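Local coordinates for uncharacterized protein (Bacteroides thetaiotaomicron VPI-5482, PDB 3KNY) that is of unknown function, is built from two domains and is probably exported as a lipoprotein, at residues N96-G102 and E124-C130; L168-P172 and L197-D201; C75-I79 and D185-I189. One frame throughout, in Å; residues are numbered along the deposited sequence.

Contact 1: residues N96-G102 and E124-C130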
ATOM      1  N   ASN A  96      -0.010   3.148   1.857  1.00 33.12           N
ATOM      2  CA  ASN A  96       0.226   4.406   1.129  1.00 33.24           C
ATOM      3  C   ASN A  96      -0.631   5.449   1.760  1.00 37.42           C
ATOM      4  O   ASN A  96      -1.704   5.142   2.286  1.00 38.71           O
ATOM      5  CB  ASN A  96      -0.293   4.390  -0.295  1.00 32.90           C
ATOM      6  CG  ASN A  96       0.507   3.539  -1.187  1.00 33.95           C
ATOM      7  OD1 ASN A  96       1.687   3.310  -0.970  1.00 57.54           O
ATOM      8  ND2 ASN A  96      -0.126   3.054  -2.218  1.00 55.94           N
ATOM      9  N   ILE A  97      -0.182   6.693   1.653  1.00 41.36           N
ATOM     10  CA  ILE A  97      -0.914   7.831   2.141  1.00 41.69           C
ATOM     11  C   ILE A  97      -1.257   8.622   0.891  1.00 44.25           C
ATOM     12  O   ILE A  97      -0.356   9.089   0.179  1.00 43.64           O
ATOM     13  CB  ILE A  97      -0.053   8.644   3.094  1.00 42.12           C
ATOM     14  CG1 ILE A  97       0.747   7.705   4.029  1.00 40.16           C
ATOM     15  CG2 ILE A  97      -0.920   9.657   3.851  1.00 37.32           C
ATOM     16  CD1 ILE A  97      -0.070   6.878   4.929  1.00 35.66           C
ATOM     17  N   ALA A  98      -2.551   8.726   0.592  1.00 46.47           N
ATOM     18  CA  ALA A  98      -2.994   9.418  -0.613  1.00 49.47           C
ATOM     19  C   ALA A  98      -2.662  10.896  -0.494  1.00 54.40           C
ATOM     20  O   ALA A  98      -2.524  11.434   0.617  1.00 55.20           O
ATOM     21  CB  ALA A  98      -4.470   9.238  -0.821  1.00 48.92           C
ATOM     22  N   ASP A  99      -2.518  11.549  -1.643  1.00 57.93           N
ATOM     23  CA  ASP A  99      -2.293  12.987  -1.678  1.00 59.88           C
ATOM     24  C   ASP A  99      -3.572  13.724  -1.284  1.00 61.81           C
ATOM     25  O   ASP A  99      -4.650  13.129  -1.161  1.00 61.44           O
ATOM     26  CB  ASP A  99      -1.878  13.423  -3.081  1.00 60.71           C
ATOM     27  CG  ASP A  99      -0.456  13.043  -3.421  1.00 63.52           C
ATOM     28  OD1 ASP A  99       0.461  13.343  -2.628  1.00 65.79           O
ATOM     29  OD2 ASP A  99      -0.257  12.461  -4.504  1.00 71.62           O
ATOM     30  N   GLU A 100      -3.444  15.033  -1.097  1.00 64.07           N
ATOM     31  CA  GLU A 100      -4.595  15.878  -0.801  1.00 65.99           C
ATOM     32  C   GLU A 100      -5.353  16.185  -2.111  1.00 68.59           C
ATOM     33  O   GLU A 100      -6.541  16.520  -2.058  1.00 67.93           O
ATOM     34  CB  GLU A 100      -4.157  17.158  -0.050  1.00 65.61           C
ATOM     35  CG  GLU A 100      -5.183  17.704   0.970  1.00 63.00           C
ATOM     36  CD  GLU A 100      -4.641  18.843   1.856  1.00 61.89           C
ATOM     37  OE1 GLU A 100      -3.417  19.093   1.865  1.00 63.53           O
ATOM     38  OE2 GLU A 100      -5.441  19.481   2.573  1.00 51.73           O
ATOM     39  N   ASP A 101      -4.680  16.037  -3.273  1.00 72.19           N
ATOM     40  CA  ASP A 101      -5.308  16.265  -4.602  1.00 75.00           C
ATOM     41  C   ASP A 101      -6.737  15.725  -4.599  1.00 76.09           C
ATOM     42  O   ASP A 101      -6.941  14.562  -4.318  1.00 79.21           O
ATOM     43  CB  ASP A 101      -4.470  15.691  -5.790  1.00 74.80           C
ATOM     44  CG  ASP A 101      -4.180  14.164  -5.692  1.00 80.52           C
ATOM     45  OD1 ASP A 101      -5.106  13.329  -5.543  1.00 86.95           O
ATOM     46  OD2 ASP A 101      -2.998  13.782  -5.836  1.00 83.95           O
ATOM     47  N   GLY A 102      -7.724  16.574  -4.864  1.00 77.27           N
ATOM     48  CA  GLY A 102      -9.136  16.184  -4.734  1.00 78.13           C
ATOM     49  C   GLY A 102      -9.924  16.245  -6.036  1.00 79.11           C
ATOM     50  O   GLY A 102      -9.537  15.598  -7.019  1.00 79.40           O
ATOM     51  N   GLU A 124     -15.138  15.010  -1.310  1.00 60.47           N
ATOM     52  CA  GLU A 124     -14.156  15.137  -2.429  1.00 60.62           C
ATOM     53  C   GLU A 124     -13.957  13.848  -3.241  1.00 57.16           C
ATOM     54  O   GLU A 124     -14.218  12.768  -2.755  1.00 56.68           O
ATOM     55  CB  GLU A 124     -12.799  15.653  -1.907  1.00 61.95           C
ATOM     56  CG  GLU A 124     -12.610  15.567  -0.374  1.00 65.90           C
ATOM     57  CD  GLU A 124     -11.168  15.723   0.069  1.00 70.98           C
ATOM     58  OE1 GLU A 124     -10.310  16.112  -0.762  1.00 71.98           O
ATOM     59  OE2 GLU A 124     -10.899  15.432   1.258  1.00 71.39           O
ATOM     60  N   TYR A 125     -13.480  13.987  -4.474  1.00 54.80           N
ATOM     61  CA  TYR A 125     -13.370  12.875  -5.422  1.00 53.45           C
ATOM     62  C   TYR A 125     -11.924  12.554  -5.793  1.00 50.67           C
ATOM     63  O   TYR A 125     -11.310  13.282  -6.580  1.00 51.60           O
ATOM     64  CB  TYR A 125     -14.144  13.220  -6.697  1.00 54.80           C
ATOM     65  CG  TYR A 125     -15.549  12.667  -6.731  1.00 64.57           C
ATOM     66  CD1 TYR A 125     -15.762  11.286  -6.880  1.00 68.24           C
ATOM     67  CD2 TYR A 125     -16.671  13.514  -6.631  1.00 67.46           C
ATOM     68  CE1 TYR A 125     -17.046  10.756  -6.912  1.00 72.74           C
ATOM     69  CE2 TYR A 125     -17.967  12.996  -6.664  1.00 68.83           C
ATOM     70  CZ  TYR A 125     -18.148  11.613  -6.808  1.00 74.83           C
ATOM     71  OH  TYR A 125     -19.423  11.074  -6.845  1.00 78.56           O
ATOM     72  N   LYS A 126     -11.400  11.436  -5.286  1.00 46.49           N
ATOM     73  CA  LYS A 126      -9.974  11.145  -5.395  1.00 43.50           C
ATOM     74  C   LYS A 126      -9.618   9.786  -6.009  1.00 42.39           C
ATOM     75  O   LYS A 126     -10.354   8.829  -5.868  1.00 43.02           O
ATOM     76  CB  LYS A 126      -9.337  11.219  -3.993  1.00 43.73           C
ATOM     77  CG  LYS A 126      -9.764  12.415  -3.126  1.00 42.75           C
ATOM     78  CD  LYS A 126      -8.654  12.929  -2.192  1.00 38.81           C
ATOM     79  CE  LYS A 126      -8.410  12.071  -0.977  1.00 42.78           C
ATOM     80  NZ  LYS A 126      -7.136  12.456  -0.275  1.00 35.31           N
ATOM     81  N   THR A 127      -8.455   9.721  -6.658  1.00 41.35           N
ATOM     82  CA  THR A 127      -7.825   8.472  -7.063  1.00 41.23           C
ATOM     83  C   THR A 127      -6.582   8.209  -6.227  1.00 41.42           C
ATOM     84  O   THR A 127      -5.851   9.120  -5.897  1.00 45.00           O
ATOM     85  CB  THR A 127      -7.391   8.496  -8.524  1.00 40.05           C
ATOM     86  OG1 THR A 127      -8.472   8.977  -9.323  1.00 46.08           O
ATOM     87  CG2 THR A 127      -7.052   7.094  -8.996  1.00 36.78           C
ATOM     88  N   ASN A 128      -6.348   6.959  -5.875  1.00 39.94           N
ATOM     89  CA  ASN A 128      -5.129   6.566  -5.202  1.00 39.93           C
ATOM     90  C   ASN A 128      -4.815   5.174  -5.706  1.00 38.92           C
ATOM     91  O   ASN A 128      -5.633   4.525  -6.318  1.00 39.19           O
ATOM     92  CB  ASN A 128      -5.277   6.605  -3.668  1.00 42.38           C
ATOM     93  CG  ASN A 128      -3.929   6.405  -2.905  1.00 46.88           C
ATOM     94  OD1 ASN A 128      -3.883   5.721  -1.875  1.00 47.95           O
ATOM     95  ND2 ASN A 128      -2.845   7.001  -3.416  1.00 41.52           N
ATOM     96  N   GLY A 129      -3.606   4.726  -5.475  1.00 39.21           N
ATOM     97  CA  GLY A 129      -3.122   3.520  -6.092  1.00 38.44           C
ATOM     98  C   GLY A 129      -2.105   2.892  -5.201  1.00 37.66           C
ATOM     99  O   GLY A 129      -1.776   3.404  -4.160  1.00 37.91           O
ATOM    100  N   CYS A 130      -1.556   1.786  -5.637  1.00 39.82           N
ATOM    101  CA  CYS A 130      -0.890   0.926  -4.702  1.00 38.99           C
ATOM    102  C   CYS A 130      -0.142  -0.207  -5.400  1.00 35.09           C
ATOM    103  O   CYS A 130      -0.724  -0.906  -6.208  1.00 33.25           O
ATOM    104  CB  CYS A 130      -2.026   0.347  -3.911  1.00 41.40           C
ATOM    105  SG  CYS A 130      -1.402  -0.446  -2.697  1.00 61.19           S
TER

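Contact 2: residues L168-P172 and L197-D201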
ATOM      1  N   LEU A 168      10.162  -3.700 -21.851  1.00 41.18           N
ATOM      2  CA  LEU A 168       9.431  -4.264 -22.988  1.00 41.48           C
ATOM      3  C   LEU A 168       9.837  -5.731 -23.128  1.00 39.68           C
ATOM      4  O   LEU A 168      10.987  -6.089 -22.861  1.00 40.35           O
ATOM      5  CB  LEU A 168       9.833  -3.528 -24.289  1.00 42.69           C
ATOM      6  CG  LEU A 168       9.750  -1.993 -24.368  1.00 43.31           C
ATOM      7  CD1 LEU A 168      10.283  -1.522 -25.717  1.00 36.01           C
ATOM      8  CD2 LEU A 168       8.309  -1.497 -24.099  1.00 40.12           C
ATOM      9  N   GLY A 169       8.915  -6.579 -23.554  1.00 36.26           N
ATOM     10  CA  GLY A 169       9.254  -7.976 -23.784  1.00 33.67           C
ATOM     11  C   GLY A 169       8.711  -8.927 -22.749  1.00 34.23           C
ATOM     12  O   GLY A 169       8.703 -10.126 -22.969  1.00 36.38           O
ATOM     13  N   ASN A 170       8.243  -8.410 -21.619  1.00 33.67           N
ATOM     14  CA  ASN A 170       7.627  -9.259 -20.622  1.00 31.34           C
ATOM     15  C   ASN A 170       6.199  -9.707 -20.913  1.00 30.41           C
ATOM     16  O   ASN A 170       5.825 -10.804 -20.533  1.00 31.10           O
ATOM     17  CB  ASN A 170       7.702  -8.578 -19.259  1.00 31.56           C
ATOM     18  CG  ASN A 170       9.133  -8.506 -18.731  1.00 32.73           C
ATOM     19  OD1 ASN A 170       9.528  -7.537 -18.083  1.00 31.65           O
ATOM     20  ND2 ASN A 170       9.916  -9.543 -19.011  1.00 16.15           N
ATOM     21  N   ASP A 171       5.395  -8.885 -21.581  1.00 31.68           N
ATOM     22  CA  ASP A 171       3.951  -9.191 -21.764  1.00 33.09           C
ATOM     23  C   ASP A 171       3.298  -9.750 -20.535  1.00 31.15           C
ATOM     24  O   ASP A 171       2.761 -10.859 -20.560  1.00 33.21           O
ATOM     25  CB  ASP A 171       3.722 -10.229 -22.844  1.00 33.88           C
ATOM     26  CG  ASP A 171       3.877  -9.690 -24.184  1.00 43.68           C
ATOM     27  OD1 ASP A 171       4.321  -8.518 -24.334  1.00 52.74           O
ATOM     28  OD2 ASP A 171       3.556 -10.482 -25.093  1.00 60.36           O
ATOM     29  N   PRO A 172       3.346  -9.011 -19.442  1.00 29.29           N
ATOM     30  CA  PRO A 172       2.730  -9.595 -18.272  1.00 27.89           C
ATOM     31  C   PRO A 172       1.207  -9.627 -18.380  1.00 25.98           C
ATOM     32  O   PRO A 172       0.601  -8.822 -19.042  1.00 28.05           O
ATOM     33  CB  PRO A 172       3.195  -8.690 -17.137  1.00 29.10           C
ATOM     34  CG  PRO A 172       3.604  -7.427 -17.773  1.00 28.90           C
ATOM     35  CD  PRO A 172       3.969  -7.710 -19.181  1.00 27.00           C
ATOM     36  N   LEU A 197       0.259 -14.214 -11.929  1.00 23.19           N
ATOM     37  CA  LEU A 197       0.950 -13.286 -12.825  1.00 21.36           C
ATOM     38  C   LEU A 197       1.738 -14.150 -13.766  1.00 19.39           C
ATOM     39  O   LEU A 197       2.429 -15.052 -13.314  1.00 17.78           O
ATOM     40  CB  LEU A 197       1.889 -12.369 -12.049  1.00 21.16           C
ATOM     41  CG  LEU A 197       2.826 -11.411 -12.791  1.00 27.80           C
ATOM     42  CD1 LEU A 197       2.035 -10.315 -13.563  1.00 16.60           C
ATOM     43  CD2 LEU A 197       3.863 -10.798 -11.783  1.00 22.91           C
ATOM     44  N   SER A 198       1.592 -13.912 -15.070  1.00 19.54           N
ATOM     45  CA  SER A 198       2.355 -14.659 -16.078  1.00 20.99           C
ATOM     46  C   SER A 198       3.100 -13.659 -16.894  1.00 21.44           C
ATOM     47  O   SER A 198       2.547 -12.619 -17.214  1.00 20.11           O
ATOM     48  CB  SER A 198       1.441 -15.441 -17.024  1.00 18.84           C
ATOM     49  OG  SER A 198       0.740 -16.418 -16.295  1.00 31.85           O
ATOM     50  N   PHE A 199       4.355 -13.970 -17.222  1.00 22.14           N
ATOM     51  CA  PHE A 199       5.148 -13.137 -18.126  1.00 22.40           C
ATOM     52  C   PHE A 199       6.287 -13.913 -18.754  1.00 21.63           C
ATOM     53  O   PHE A 199       6.684 -14.988 -18.294  1.00 20.44           O
ATOM     54  CB  PHE A 199       5.660 -11.864 -17.431  1.00 25.13           C
ATOM     55  CG  PHE A 199       6.641 -12.108 -16.299  1.00 25.52           C
ATOM     56  CD1 PHE A 199       7.997 -12.141 -16.532  1.00 27.92           C
ATOM     57  CD2 PHE A 199       6.206 -12.225 -15.004  1.00 28.14           C
ATOM     58  CE1 PHE A 199       8.899 -12.342 -15.490  1.00 29.18           C
ATOM     59  CE2 PHE A 199       7.110 -12.436 -13.959  1.00 31.54           C
ATOM     60  CZ  PHE A 199       8.453 -12.486 -14.205  1.00 27.14           C
ATOM     61  N   LYS A 200       6.779 -13.365 -19.845  1.00 23.94           N
ATOM     62  CA  LYS A 200       7.937 -13.919 -20.531  1.00 26.80           C
ATOM     63  C   LYS A 200       9.214 -13.327 -19.946  1.00 25.62           C
ATOM     64  O   LYS A 200       9.305 -12.115 -19.738  1.00 25.98           O
ATOM     65  CB  LYS A 200       7.883 -13.585 -22.030  1.00 28.03           C
ATOM     66  CG  LYS A 200       6.712 -14.213 -22.806  1.00 36.77           C
ATOM     67  CD  LYS A 200       6.868 -15.735 -22.983  1.00 47.40           C
ATOM     68  CE  LYS A 200       7.813 -16.109 -24.141  1.00 54.16           C
ATOM     69  NZ  LYS A 200       8.241 -17.551 -24.076  1.00 55.06           N
ATOM     70  N   ASP A 201      10.172 -14.200 -19.656  1.00 25.26           N
ATOM     71  CA  ASP A 201      11.559 -13.830 -19.386  1.00 23.43           C
ATOM     72  C   ASP A 201      12.372 -14.377 -20.541  1.00 23.10           C
ATOM     73  O   ASP A 201      13.113 -15.335 -20.375  1.00 24.81           O
ATOM     74  CB  ASP A 201      12.024 -14.472 -18.085  1.00 24.07           C
ATOM     75  CG  ASP A 201      13.471 -14.172 -17.761  1.00 25.64           C
ATOM     76  OD1 ASP A 201      14.027 -13.173 -18.280  1.00 26.43           O
ATOM     77  OD2 ASP A 201      14.042 -14.953 -16.970  1.00 32.38           O
TER

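Contact 3: residues C75-I79 and D185-I189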
ATOM      1  N   CYS A  75      -5.885   9.290  11.945  1.00 44.10           N
ATOM      2  CA  CYS A  75      -5.994   7.943  11.444  1.00 43.06           C
ATOM      3  C   CYS A  75      -4.953   7.001  12.049  1.00 41.77           C
ATOM      4  O   CYS A  75      -5.292   5.959  12.621  1.00 42.54           O
ATOM      5  CB  CYS A  75      -5.851   8.004   9.930  1.00 42.75           C
ATOM      6  SG  CYS A  75      -5.874   6.406   9.186  1.00 47.47           S
ATOM      7  N   ILE A  76      -3.691   7.384  11.885  1.00 41.33           N
ATOM      8  CA  ILE A  76      -2.520   6.669  12.408  1.00 40.27           C
ATOM      9  C   ILE A  76      -2.619   6.500  13.911  1.00 37.51           C
ATOM     10  O   ILE A  76      -2.220   5.484  14.461  1.00 32.95           O
ATOM     11  CB  ILE A  76      -1.236   7.489  12.029  1.00 42.17           C
ATOM     12  CG1 ILE A  76      -0.938   7.300  10.548  1.00 47.78           C
ATOM     13  CG2 ILE A  76      -0.014   7.103  12.826  1.00 43.95           C
ATOM     14  CD1 ILE A  76      -0.810   5.828  10.137  1.00 52.82           C
ATOM     15  N   ASN A  77      -3.169   7.505  14.582  1.00 38.60           N
ATOM     16  CA  ASN A  77      -3.301   7.453  16.037  1.00 40.27           C
ATOM     17  C   ASN A  77      -4.248   6.340  16.439  1.00 39.09           C
ATOM     18  O   ASN A  77      -3.954   5.526  17.321  1.00 39.98           O
ATOM     19  CB  ASN A  77      -3.808   8.783  16.615  1.00 40.63           C
ATOM     20  CG  ASN A  77      -3.654   8.841  18.124  1.00 43.72           C
ATOM     21  OD1 ASN A  77      -2.537   8.903  18.627  1.00 53.01           O
ATOM     22  ND2 ASN A  77      -4.765   8.790  18.853  1.00 41.63           N
ATOM     23  N   ASN A  78      -5.387   6.324  15.769  1.00 36.91           N
ATOM     24  CA  ASN A  78      -6.410   5.323  15.979  1.00 36.71           C
ATOM     25  C   ASN A  78      -5.859   3.918  15.713  1.00 36.78           C
ATOM     26  O   ASN A  78      -6.057   3.009  16.519  1.00 38.06           O
ATOM     27  CB  ASN A  78      -7.602   5.679  15.079  1.00 36.84           C
ATOM     28  CG  ASN A  78      -8.491   4.515  14.782  1.00 45.68           C
ATOM     29  OD1 ASN A  78      -9.213   4.046  15.670  1.00 49.62           O
ATOM     30  ND2 ASN A  78      -8.465   4.036  13.511  1.00 38.05           N
ATOM     31  N   ILE A  79      -5.146   3.746  14.602  1.00 35.56           N
ATOM     32  CA  ILE A  79      -4.575   2.436  14.269  1.00 36.66           C
ATOM     33  C   ILE A  79      -3.551   1.994  15.334  1.00 37.10           C
ATOM     34  O   ILE A  79      -3.562   0.842  15.771  1.00 35.49           O
ATOM     35  CB  ILE A  79      -3.940   2.417  12.828  1.00 36.32           C
ATOM     36  CG1 ILE A  79      -5.037   2.609  11.771  1.00 35.82           C
ATOM     37  CG2 ILE A  79      -3.197   1.106  12.578  1.00 30.68           C
ATOM     38  CD1 ILE A  79      -4.552   3.082  10.411  1.00 25.75           C
ATOM     39  N   ASP A 185     -13.354   0.644  10.880  1.00 41.35           N
ATOM     40  CA  ASP A 185     -12.597   0.741  12.141  1.00 42.31           C
ATOM     41  C   ASP A 185     -11.227   1.401  11.939  1.00 42.04           C
ATOM     42  O   ASP A 185     -10.903   2.391  12.596  1.00 42.40           O
ATOM     43  CB  ASP A 185     -12.358  -0.639  12.750  1.00 42.87           C
ATOM     44  CG  ASP A 185     -13.612  -1.381  12.999  1.00 42.17           C
ATOM     45  OD1 ASP A 185     -14.592  -0.744  13.435  1.00 45.43           O
ATOM     46  OD2 ASP A 185     -13.610  -2.604  12.753  1.00 49.20           O
ATOM     47  N   LYS A 186     -10.428   0.824  11.039  1.00 40.24           N
ATOM     48  CA  LYS A 186      -9.079   1.295  10.747  1.00 38.81           C
ATOM     49  C   LYS A 186      -9.108   2.566   9.915  1.00 39.11           C
ATOM     50  O   LYS A 186      -8.118   3.283   9.865  1.00 39.47           O
ATOM     51  CB  LYS A 186      -8.298   0.233   9.980  1.00 39.46           C
ATOM     52  CG  LYS A 186      -8.267  -1.137  10.639  1.00 38.90           C
ATOM     53  CD  LYS A 186      -7.305  -2.017   9.909  1.00 41.13           C
ATOM     54  CE  LYS A 186      -7.394  -3.464  10.306  1.00 38.74           C
ATOM     55  NZ  LYS A 186      -6.872  -4.265   9.183  1.00 38.56           N
ATOM     56  N   LYS A 187     -10.241   2.828   9.259  1.00 39.81           N
ATOM     57  CA  LYS A 187     -10.417   3.998   8.387  1.00 39.40           C
ATOM     58  C   LYS A 187      -9.415   3.969   7.227  1.00 38.42           C
ATOM     59  O   LYS A 187      -8.843   4.992   6.863  1.00 38.07           O
ATOM     60  CB  LYS A 187     -10.331   5.296   9.198  1.00 39.28           C
ATOM     61  CG  LYS A 187     -11.349   5.344  10.368  1.00 47.03           C
ATOM     62  CD  LYS A 187     -11.127   6.533  11.343  1.00 56.63           C
ATOM     63  CE  LYS A 187     -11.778   6.275  12.709  1.00 61.25           C
ATOM     64  NZ  LYS A 187     -13.052   5.480  12.569  1.00 62.94           N
ATOM     65  N   LEU A 188      -9.218   2.772   6.664  1.00 36.94           N
ATOM     66  CA  LEU A 188      -8.333   2.545   5.515  1.00 34.76           C
ATOM     67  C   LEU A 188      -9.097   1.920   4.346  1.00 31.46           C
ATOM     68  O   LEU A 188     -10.111   1.252   4.551  1.00 31.72           O
ATOM     69  CB  LEU A 188      -7.213   1.573   5.905  1.00 33.78           C
ATOM     70  CG  LEU A 188      -6.238   1.986   6.999  1.00 35.12           C
ATOM     71  CD1 LEU A 188      -5.287   0.817   7.295  1.00 32.35           C
ATOM     72  CD2 LEU A 188      -5.471   3.221   6.571  1.00 27.01           C
ATOM     73  N   ILE A 189      -8.591   2.121   3.130  1.00 28.33           N
ATOM     74  CA  ILE A 189      -9.042   1.368   1.961  1.00 25.94           C
ATOM     75  C   ILE A 189      -8.102   0.185   1.849  1.00 25.74           C
ATOM     76  O   ILE A 189      -6.924   0.379   1.965  1.00 26.20           O
ATOM     77  CB  ILE A 189      -8.969   2.215   0.685  1.00 26.49           C
ATOM     78  CG1 ILE A 189      -9.931   3.413   0.786  1.00 27.69           C
ATOM     79  CG2 ILE A 189      -9.330   1.405  -0.540  1.00 22.78           C
ATOM     80  CD1 ILE A 189      -9.766   4.454  -0.333  1.00 20.87           C
TER

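Contact 1: residues N96-G102 and E124-C130
Lys126 reaches from the strand 124-134 to the backbone of Asp99, its NZ giving a 2.7 Å hydrogen bond to Asp99 O. The carbonyl points almost straight at the ammonium group, with a C=O...N angle of 161°. Bends at chi2 and chi3 fold the lysine chain alongside residues 99-102, so that its CD lies beside Asp101 O. The same NZ forms a salt bridge with the terminal carboxylate of Pro218, which joins the end of the chain to this corner. Further along lies the closer-packed part. The flat amide of Asn128 rests on the methyl of Ala98, CG to CB 3.6 Å, with Met216 and Tyr147 beside them. At the buried end Asn96 ND2 makes a weak, bent bond to Gly129 O at 2.6 Å and another weak one to Tyr24 OH. Asp101, Tyr125 and Thr127 are exposed, and their side chains make only distant contacts across; Glu100 turns back to Ser65 instead of crossing. The two segments run roughly antiparallel but share no backbone hydrogen bonds. Side chains bridge them: the end of strand 93-97 and the loop after it meet edge strand 124-134 of the three-stranded antiparallel sheet, at its junction with the mixed sheet.

Contact 2: residues L168-P172 and L197-D201
Lys200 O is gripped twice by Asn170. Asn170 ND2 gives Lys200 O a hydrogen bond of 2.7 Å, approaching nearly in line with the carbonyl, and Asn170 CA lies 3.4 Å from the same O in a CA-H...O contact. The acceptor sits a little out of the asparagine's amide plane, tilted by 15°. In return Lys200 N bonds to Asn170 O at 2.8 Å, in the carbonyl plane on a lone pair. The other end of the Asn170 amide, OD1, is bonded to Ser165 OG, so both ends are held and the rotation of the group is fixed.

Together these bonds copy a hydrogen-bonded pair of an antiparallel beta ladder, with the asparagine side chain supplying the N-H that would normally come from the backbone. The loop 168-172 thus lies along strand 188-201 just ahead of the regular ladder, which strand 173-175 takes up where Ser173 pairs with Ser198. Pro172, which has no N-H to offer, makes a CA-H...O contact instead, Pro172 CA to Ser198 O 3.2 Å.

On the Pro172 side the packing is apolar. The proline ring sets its CB 4.0 Å from Phe199 CB and 4.1 Å from Leu197 CD1, with Thr163 touching both Pro172 and Leu197. Phe199 holds its ring between its own backbone N and carbonyl carbon (chi1 65°), directed to His135, on which it stacks edge-to-face, and to Pro139. Lys200 lays its CB beside Gly169 O, but bends in the chain beyond carry its amino end away from the loop. Gly169, at phi 107°, takes backbone angles that suit glycine, having no CB to press against the carbonyl O of Leu168.

Contact 3: residues C75-I79 and D185-I189
Asn78 carries its CG anti to the backbone N (chi1 158°), which turns the amide off the helix 66-84 toward the loop 185-187; one turn back, Cys75 has SG in the same position (chi1 177°), facing the carbonyls of Lys186 and Lys187. The loop belongs to a hairpin joining strands 177-183 and 188-201. Lys187 and Leu188 both face Asp183, forming a G1 beta bulge, and the helix packs against this end of the hairpin. Asp183 also supports the turn from within, its OD1 accepting a hydrogen bond from Lys186 N.

Ile79 and Leu188 make the apolar part of the contact. They reach tip to tip, CD1 to CD1 3.9 Å, while Leu188 CD2 closes on Cys75 SG at 4.1 Å. Tyr53 lies against both Ile79 and Leu188, and Ile217 touches Cys75 and Leu188, so these groups form a small buried cluster between helix and sheet. The backbone O of Lys186 meets the helix too, 3.6 Å from Ile79 CD1, while its amino end leads elsewhere, to a salt bridge with Glu92. Toward solvent, the Lys187 chain passes beside the Asn78 amide, CE to ND2 4.1 Å. That amide is held at both ends: OD1 accepts from Arg82 NE, and Asn78 ND2 donates to a lone pair of Asp185 O over 3.1 Å.

Overall arrangement
All three contacts reach the mixed sheet, each with buried and exposed residues. Contacts 1 and 3 lie nearer the chain's centre, about 12 and 14 Å from it, centre to centre, and contact 2 about 23 Å out. Contacts 2 and 3 use the two ends of strand 188-201, their centres about 36 Å apart. Contact 2 imitates strand pairing; contact 3 sets a helix on a hairpin, and contact 1 brings the second sheet to the first. Contacts 1 and 3, their nearest atoms about 5 Å apart, both draw on strand 204-217 and helix 66-84. An asparagine-to-carbonyl bond occurs in each, weak in contact 1, where a lysine does more; contacts 2 and 3 add apolar packing.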